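Local coordinates for eukaryotic translation initiation factor 2A (Schizosaccharomyces pombe, PDB 3WJ9), which probably directs methionyl-tRNAi to 40S ribosomal subunits in a codon-dependent manner during translation initiation on a small number of specific mRNAs, at residues Ala8-Ser12 against Lys13-Leu17; Val372-Pro375 against Arg376-Asp380. All coordinates share one frame; numbering follows the deposited sequence.

Overall arrangement
Both contacts are local turns of the beta-propeller part of the factor, and together they illustrate how one linker can join neighbouring blades. Contact 1 is the N-terminal hairpin, whose strand 6-11 pairs with the C-terminal strand 401-406; contact 2 is the loop between strands 367-372 and 382-387 in the fourth WD repeat. Their centres are 14 Å apart and their nearest atoms about 6 Å, without touching. The gap is spanned by E400, in the linker between strands 392-397 and 401-406: its backbone bonds to S12 of contact 1, while its carboxylate receives R378 and, weakly, S374 of contact 2. Next to it, L401 touches S11 and forms a backbone hydrogen bond with S374.

Contact 1. Residues Ala8-Ser12 against Lys13-Leu17; sequences AYRSS and KSIGL
The Y9 ring lies with one face over the backbone at G16, whose N sits 3.5 Å above the ring plane and towards its rim; the carbonyl carbon of I15 covers the same face at 4.0 Å. This reach across the hairpin follows from the first torsion (chi1 73°), which sets CG between the backbone N and the carbonyl carbon. S14 OG approaches the ring obliquely, 3.6 Å from Y9 OH. Beneath the ring the main chains of Y9 and G16 are joined by two hydrogen bonds, the one from Y9 N to G16 O being 2.9 Å long. With an alanine at Y9, the peptide at G16 would probably lose its aromatic cover, and S14 the phenol beside it. The other face of the sheet carries A8 CB against L17 CD2 (3.6 Å) and the aliphatic part of R10 beside I15, while the R10 guanidinium goes on to Q403. At the bend, S11 OG accepts a 3.1 Å bond from S14 N and a weak one from K13 N, and S11 N donates to S14 O. This is a tight two-residue beta hairpin; paired with strand 401-406, it closes the propeller ring by joining the two chain ends in one blade.

Contact 2. Residues Val372-Pro375 against Arg376-Asp380; sequences VTSP and RLRVD
One carboxylate oxygen, E400 OE2, draws S374 and R378 together: R378 NH2 meets it in a salt bridge, and S374 OG adds a weak hydrogen bond. The two side chains lie against each other as well, S374 OG resting over one face of the guanidinium, 3.3 Å above its plane and towards the rim. A bend in the arginine chain at chi3 (67°) turns the group back over the loop, where P375 CB comes to its edge, 3.4 Å from NH1. With two donors on one oxygen, the negative charge of E400 would be expected to be stabilised. Within the loop the backbone is tied more loosely: L377 N lies 2.7 Å from T373 O, but the N-H is turned well aside (119°), so this bond is weak. A second bridge comes from N381, whose ND2 donates to both V372 O and L377 O and so links the two limbs. Apolar packing closes the base, with V372 CG1 set 3.6 Å from L377 CD2 as the side chains cross at a slant; the backbone oxygen D380 O comes up beside V372 CB, at 3.5 Å. T373 OG1 bonds outwards to T357. The peptide before P375 is cis, which folds T373 to R376 into a type VI turn. It stands in the connection between the second and third strands of a four-stranded WD-repeat blade, gripping the linker that leads into the next blade.

Contact 1. Residues Ala8-Ser12 against Lys13-Leu17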
ATOM      1  N   ALA A   8       7.471   1.277  14.218  1.00 33.52           N
ATOM      2  CA  ALA A   8       6.957   2.531  14.753  1.00 24.03           C
ATOM      3  C   ALA A   8       5.605   2.315  15.411  1.00 29.04           C
ATOM      4  O   ALA A   8       4.913   1.347  15.110  1.00 35.10           O
ATOM      5  CB  ALA A   8       6.848   3.573  13.655  1.00 35.80           C
ATOM      6  N   TYR A   9       5.234   3.216  16.312  1.00 30.71           N
ATOM      7  CA  TYR A   9       3.922   3.157  16.940  1.00 31.22           C
ATOM      8  C   TYR A   9       3.382   4.558  17.168  1.00 34.51           C
ATOM      9  O   TYR A   9       4.143   5.499  17.390  1.00 33.42           O
ATOM     10  CB  TYR A   9       3.979   2.393  18.267  1.00 40.64           C
ATOM     11  CG  TYR A   9       4.642   3.154  19.395  1.00 45.48           C
ATOM     12  CD1 TYR A   9       6.014   3.093  19.585  1.00 49.62           C
ATOM     13  CD2 TYR A   9       3.893   3.929  20.275  1.00 43.29           C
ATOM     14  CE1 TYR A   9       6.624   3.786  20.614  1.00 54.94           C
ATOM     15  CE2 TYR A   9       4.494   4.626  21.304  1.00 48.36           C
ATOM     16  CZ  TYR A   9       5.860   4.550  21.471  1.00 56.78           C
ATOM     17  OH  TYR A   9       6.463   5.242  22.496  1.00 65.27           O
ATOM     18  N   ARG A  10       2.063   4.691  17.111  1.00 41.17           N
ATOM     19  CA  ARG A  10       1.413   5.948  17.439  1.00 36.67           C
ATOM     20  C   ARG A  10       0.100   5.684  18.156  1.00 38.02           C
ATOM     21  O   ARG A  10      -0.867   5.221  17.553  1.00 40.89           O
ATOM     22  CB  ARG A  10       1.171   6.787  16.185  1.00 42.00           C
ATOM     23  CG  ARG A  10       0.547   8.143  16.475  1.00 44.42           C
ATOM     24  CD  ARG A  10       0.286   8.919  15.197  1.00 35.20           C
ATOM     25  NE  ARG A  10      -0.685   8.251  14.337  1.00 41.36           N
ATOM     26  CZ  ARG A  10      -1.998   8.439  14.407  1.00 42.08           C
ATOM     27  NH1 ARG A  10      -2.502   9.284  15.295  1.00 50.54           N
ATOM     28  NH2 ARG A  10      -2.808   7.789  13.585  1.00 37.95           N
ATOM     29  N   SER A  11       0.074   5.962  19.452  1.00 49.47           N
ATOM     30  CA  SER A  11      -1.146   5.823  20.230  1.00 47.32           C
ATOM     31  C   SER A  11      -1.712   7.203  20.526  1.00 58.67           C
ATOM     32  O   SER A  11      -1.057   8.215  20.273  1.00 64.35           O
ATOM     33  CB  SER A  11      -0.882   5.054  21.525  1.00 45.41           C
ATOM     34  OG  SER A  11       0.034   5.748  22.354  1.00 56.47           O
ATOM     35  N   SER A  12      -2.926   7.243  21.066  1.00 59.97           N
ATOM     36  CA  SER A  12      -3.555   8.502  21.450  1.00 66.82           C
ATOM     37  C   SER A  12      -2.725   9.236  22.490  1.00 64.67           C
ATOM     38  O   SER A  12      -2.888  10.435  22.707  1.00 61.03           O
ATOM     39  CB  SER A  12      -4.964   8.253  21.993  1.00 74.15           C
ATOM     40  OG  SER A  12      -4.919   7.482  23.180  1.00 71.06           O
ATOM     41  N   LYS A  13      -1.824   8.496  23.122  1.00 59.71           N
ATOM     42  CA  LYS A  13      -1.049   8.996  24.241  1.00 58.98           C
ATOM     43  C   LYS A  13       0.376   9.366  23.849  1.00 74.09           C
ATOM     44  O   LYS A  13       0.938  10.331  24.368  1.00 81.07           O
ATOM     45  CB  LYS A  13      -1.056   7.947  25.350  1.00 53.78           C
ATOM     46  CG  LYS A  13       0.269   7.670  26.016  1.00 67.29           C
ATOM     47  CD  LYS A  13      -0.013   7.030  27.352  1.00 65.67           C
ATOM     48  CE  LYS A  13       1.226   6.591  28.081  1.00 58.84           C
ATOM     49  NZ  LYS A  13       0.793   5.616  29.109  1.00 71.43           N
ATOM     50  N   SER A  14       0.955   8.611  22.922  1.00 66.77           N
ATOM     51  CA  SER A  14       2.349   8.824  22.555  1.00 55.21           C
ATOM     52  C   SER A  14       2.652   8.400  21.125  1.00 47.95           C
ATOM     53  O   SER A  14       1.785   7.894  20.412  1.00 55.16           O
ATOM     54  CB  SER A  14       3.264   8.067  23.521  1.00 37.79           C
ATOM     55  OG  SER A  14       4.627   8.244  23.181  1.00 38.60           O
ATOM     56  N   ILE A  15       3.897   8.622  20.716  1.00 41.62           N
ATOM     57  CA  ILE A  15       4.368   8.198  19.406  1.00 52.72           C
ATOM     58  C   ILE A  15       5.882   8.020  19.436  1.00 48.80           C
ATOM     59  O   ILE A  15       6.609   8.868  19.954  1.00 58.90           O
ATOM     60  CB  ILE A  15       3.973   9.203  18.302  1.00 53.66           C
ATOM     61  CG1 ILE A  15       4.579   8.780  16.964  1.00 39.33           C
ATOM     62  CG2 ILE A  15       4.399  10.620  18.675  1.00 55.95           C
ATOM     63  CD1 ILE A  15       4.258   9.712  15.833  1.00 44.92           C
ATOM     64  N   GLY A  16       6.357   6.906  18.894  1.00 45.36           N
ATOM     65  CA  GLY A  16       7.779   6.635  18.907  1.00 46.81           C
ATOM     66  C   GLY A  16       8.233   5.516  17.996  1.00 41.67           C
ATOM     67  O   GLY A  16       7.426   4.784  17.424  1.00 42.74           O
ATOM     68  N   LEU A  17       9.548   5.401  17.860  1.00 43.16           N
ATOM     69  CA  LEU A  17      10.154   4.302  17.130  1.00 45.36           C
ATOM     70  C   LEU A  17      10.744   3.339  18.153  1.00 50.59           C
ATOM     71  O   LEU A  17      11.194   3.761  19.215  1.00 48.82           O
ATOM     72  CB  LEU A  17      11.215   4.822  16.155  1.00 57.07           C
ATOM     73  CG  LEU A  17      10.788   6.066  15.362  1.00 45.68           C
ATOM     74  CD1 LEU A  17      11.863   6.512  14.378  1.00 50.40           C
ATOM     75  CD2 LEU A  17       9.468   5.828  14.645  1.00 46.10           C
TER

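Contact 2. Residues Val372-Pro375 against Arg376-Asp380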
ATOM      1  N   VAL A 372      -4.147  -4.365  17.301  1.00 46.39           N
ATOM      2  CA  VAL A 372      -5.571  -4.065  17.321  1.00 44.06           C
ATOM      3  C   VAL A 372      -5.710  -2.551  17.449  1.00 38.89           C
ATOM      4  O   VAL A 372      -5.200  -1.959  18.400  1.00 41.67           O
ATOM      5  CB  VAL A 372      -6.293  -4.789  18.473  1.00 51.63           C
ATOM      6  CG1 VAL A 372      -7.746  -4.366  18.538  1.00 53.51           C
ATOM      7  CG2 VAL A 372      -6.182  -6.299  18.300  1.00 53.15           C
ATOM      8  N   THR A 373      -6.382  -1.927  16.486  1.00 55.15           N
ATOM      9  CA  THR A 373      -6.334  -0.472  16.365  1.00 53.66           C
ATOM     10  C   THR A 373      -7.687   0.241  16.443  1.00 60.58           C
ATOM     11  O   THR A 373      -8.729  -0.309  16.093  1.00 64.13           O
ATOM     12  CB  THR A 373      -5.654  -0.058  15.040  1.00 52.46           C
ATOM     13  OG1 THR A 373      -6.406  -0.565  13.930  1.00 53.70           O
ATOM     14  CG2 THR A 373      -4.235  -0.603  14.975  1.00 52.24           C
ATOM     15  N   SER A 374      -7.630   1.483  16.912  1.00 57.55           N
ATOM     16  CA  SER A 374      -8.755   2.410  16.924  1.00 65.21           C
ATOM     17  C   SER A 374      -8.573   3.339  15.721  1.00 69.44           C
ATOM     18  O   SER A 374      -7.441   3.591  15.314  1.00 66.03           O
ATOM     19  CB  SER A 374      -8.785   3.184  18.250  1.00 63.96           C
ATOM     20  OG  SER A 374      -9.877   4.083  18.341  1.00 78.36           O
ATOM     21  N   PRO A 375      -9.673   3.835  15.128  1.00 69.56           N
ATOM     22  CA  PRO A 375     -11.076   3.630  15.497  1.00 66.61           C
ATOM     23  C   PRO A 375     -11.727   2.393  14.877  1.00 66.04           C
ATOM     24  O   PRO A 375     -12.943   2.248  14.983  1.00 66.69           O
ATOM     25  CB  PRO A 375     -11.749   4.901  14.977  1.00 88.13           C
ATOM     26  CG  PRO A 375     -10.965   5.245  13.768  1.00110.35           C
ATOM     27  CD  PRO A 375      -9.540   4.826  14.043  1.00 83.68           C
ATOM     28  N   ARG A 376     -10.945   1.514  14.253  1.00 55.29           N
ATOM     29  CA  ARG A 376     -11.499   0.259  13.752  1.00 58.45           C
ATOM     30  C   ARG A 376     -11.938  -0.602  14.937  1.00 60.20           C
ATOM     31  O   ARG A 376     -12.767  -1.502  14.794  1.00 69.02           O
ATOM     32  CB  ARG A 376     -10.487  -0.487  12.877  1.00 66.00           C
ATOM     33  CG  ARG A 376     -11.077  -1.685  12.146  1.00 81.61           C
ATOM     34  CD  ARG A 376     -10.102  -2.288  11.149  1.00 73.93           C
ATOM     35  NE  ARG A 376     -10.606  -3.542  10.598  1.00 53.49           N
ATOM     36  CZ  ARG A 376      -9.932  -4.314   9.751  1.00 63.03           C
ATOM     37  NH1 ARG A 376      -8.717  -3.967   9.352  1.00 57.65           N
ATOM     38  NH2 ARG A 376     -10.476  -5.437   9.303  1.00 65.67           N
ATOM     39  N   LEU A 377     -11.379  -0.308  16.108  1.00 64.02           N
ATOM     40  CA  LEU A 377     -11.823  -0.922  17.354  1.00 59.60           C
ATOM     41  C   LEU A 377     -11.472  -0.046  18.556  1.00 56.30           C
ATOM     42  O   LEU A 377     -10.322   0.353  18.728  1.00 61.75           O
ATOM     43  CB  LEU A 377     -11.210  -2.308  17.526  1.00 62.07           C
ATOM     44  CG  LEU A 377     -12.091  -3.233  18.364  1.00 76.26           C
ATOM     45  CD1 LEU A 377     -13.373  -3.553  17.609  1.00 81.03           C
ATOM     46  CD2 LEU A 377     -11.357  -4.497  18.749  1.00 57.73           C
ATOM     47  N   ARG A 378     -12.465   0.241  19.392  1.00 53.30           N
ATOM     48  CA  ARG A 378     -12.271   1.145  20.521  1.00 65.39           C
ATOM     49  C   ARG A 378     -11.993   0.400  21.824  1.00 61.88           C
ATOM     50  O   ARG A 378     -12.011   0.994  22.903  1.00 64.36           O
ATOM     51  CB  ARG A 378     -13.492   2.055  20.689  1.00 63.55           C
ATOM     52  CG  ARG A 378     -13.976   2.679  19.389  1.00 81.41           C
ATOM     53  CD  ARG A 378     -14.673   4.006  19.634  1.00 92.69           C
ATOM     54  NE  ARG A 378     -13.735   5.017  20.112  1.00 69.77           N
ATOM     55  CZ  ARG A 378     -12.962   5.754  19.319  1.00 74.21           C
ATOM     56  NH1 ARG A 378     -13.017   5.597  18.004  1.00 78.19           N
ATOM     57  NH2 ARG A 378     -12.134   6.647  19.842  1.00 73.37           N
ATOM     58  N   VAL A 379     -11.737  -0.901  21.722  1.00 57.06           N
ATOM     59  CA  VAL A 379     -11.420  -1.716  22.889  1.00 51.43           C
ATOM     60  C   VAL A 379     -10.273  -2.689  22.602  1.00 50.89           C
ATOM     61  O   VAL A 379     -10.112  -3.153  21.473  1.00 60.30           O
ATOM     62  CB  VAL A 379     -12.655  -2.513  23.375  1.00 68.57           C
ATOM     63  CG1 VAL A 379     -13.664  -1.590  24.051  1.00 68.71           C
ATOM     64  CG2 VAL A 379     -13.301  -3.264  22.219  1.00 71.10           C
ATOM     65  N   ASP A 380      -9.472  -2.963  23.631  1.00 53.37           N
ATOM     66  CA  ASP A 380      -8.404  -3.968  23.583  1.00 54.56           C
ATOM     67  C   ASP A 380      -7.284  -3.655  22.588  1.00 52.99           C
ATOM     68  O   ASP A 380      -6.747  -4.560  21.951  1.00 58.95           O
ATOM     69  CB  ASP A 380      -8.993  -5.346  23.261  1.00 65.01           C
ATOM     70  CG  ASP A 380      -9.970  -5.824  24.314  1.00 81.30           C
ATOM     71  OD1 ASP A 380     -10.461  -4.981  25.093  1.00 91.09           O
ATOM     72  OD2 ASP A 380     -10.255  -7.040  24.359  1.00 68.90           O
TER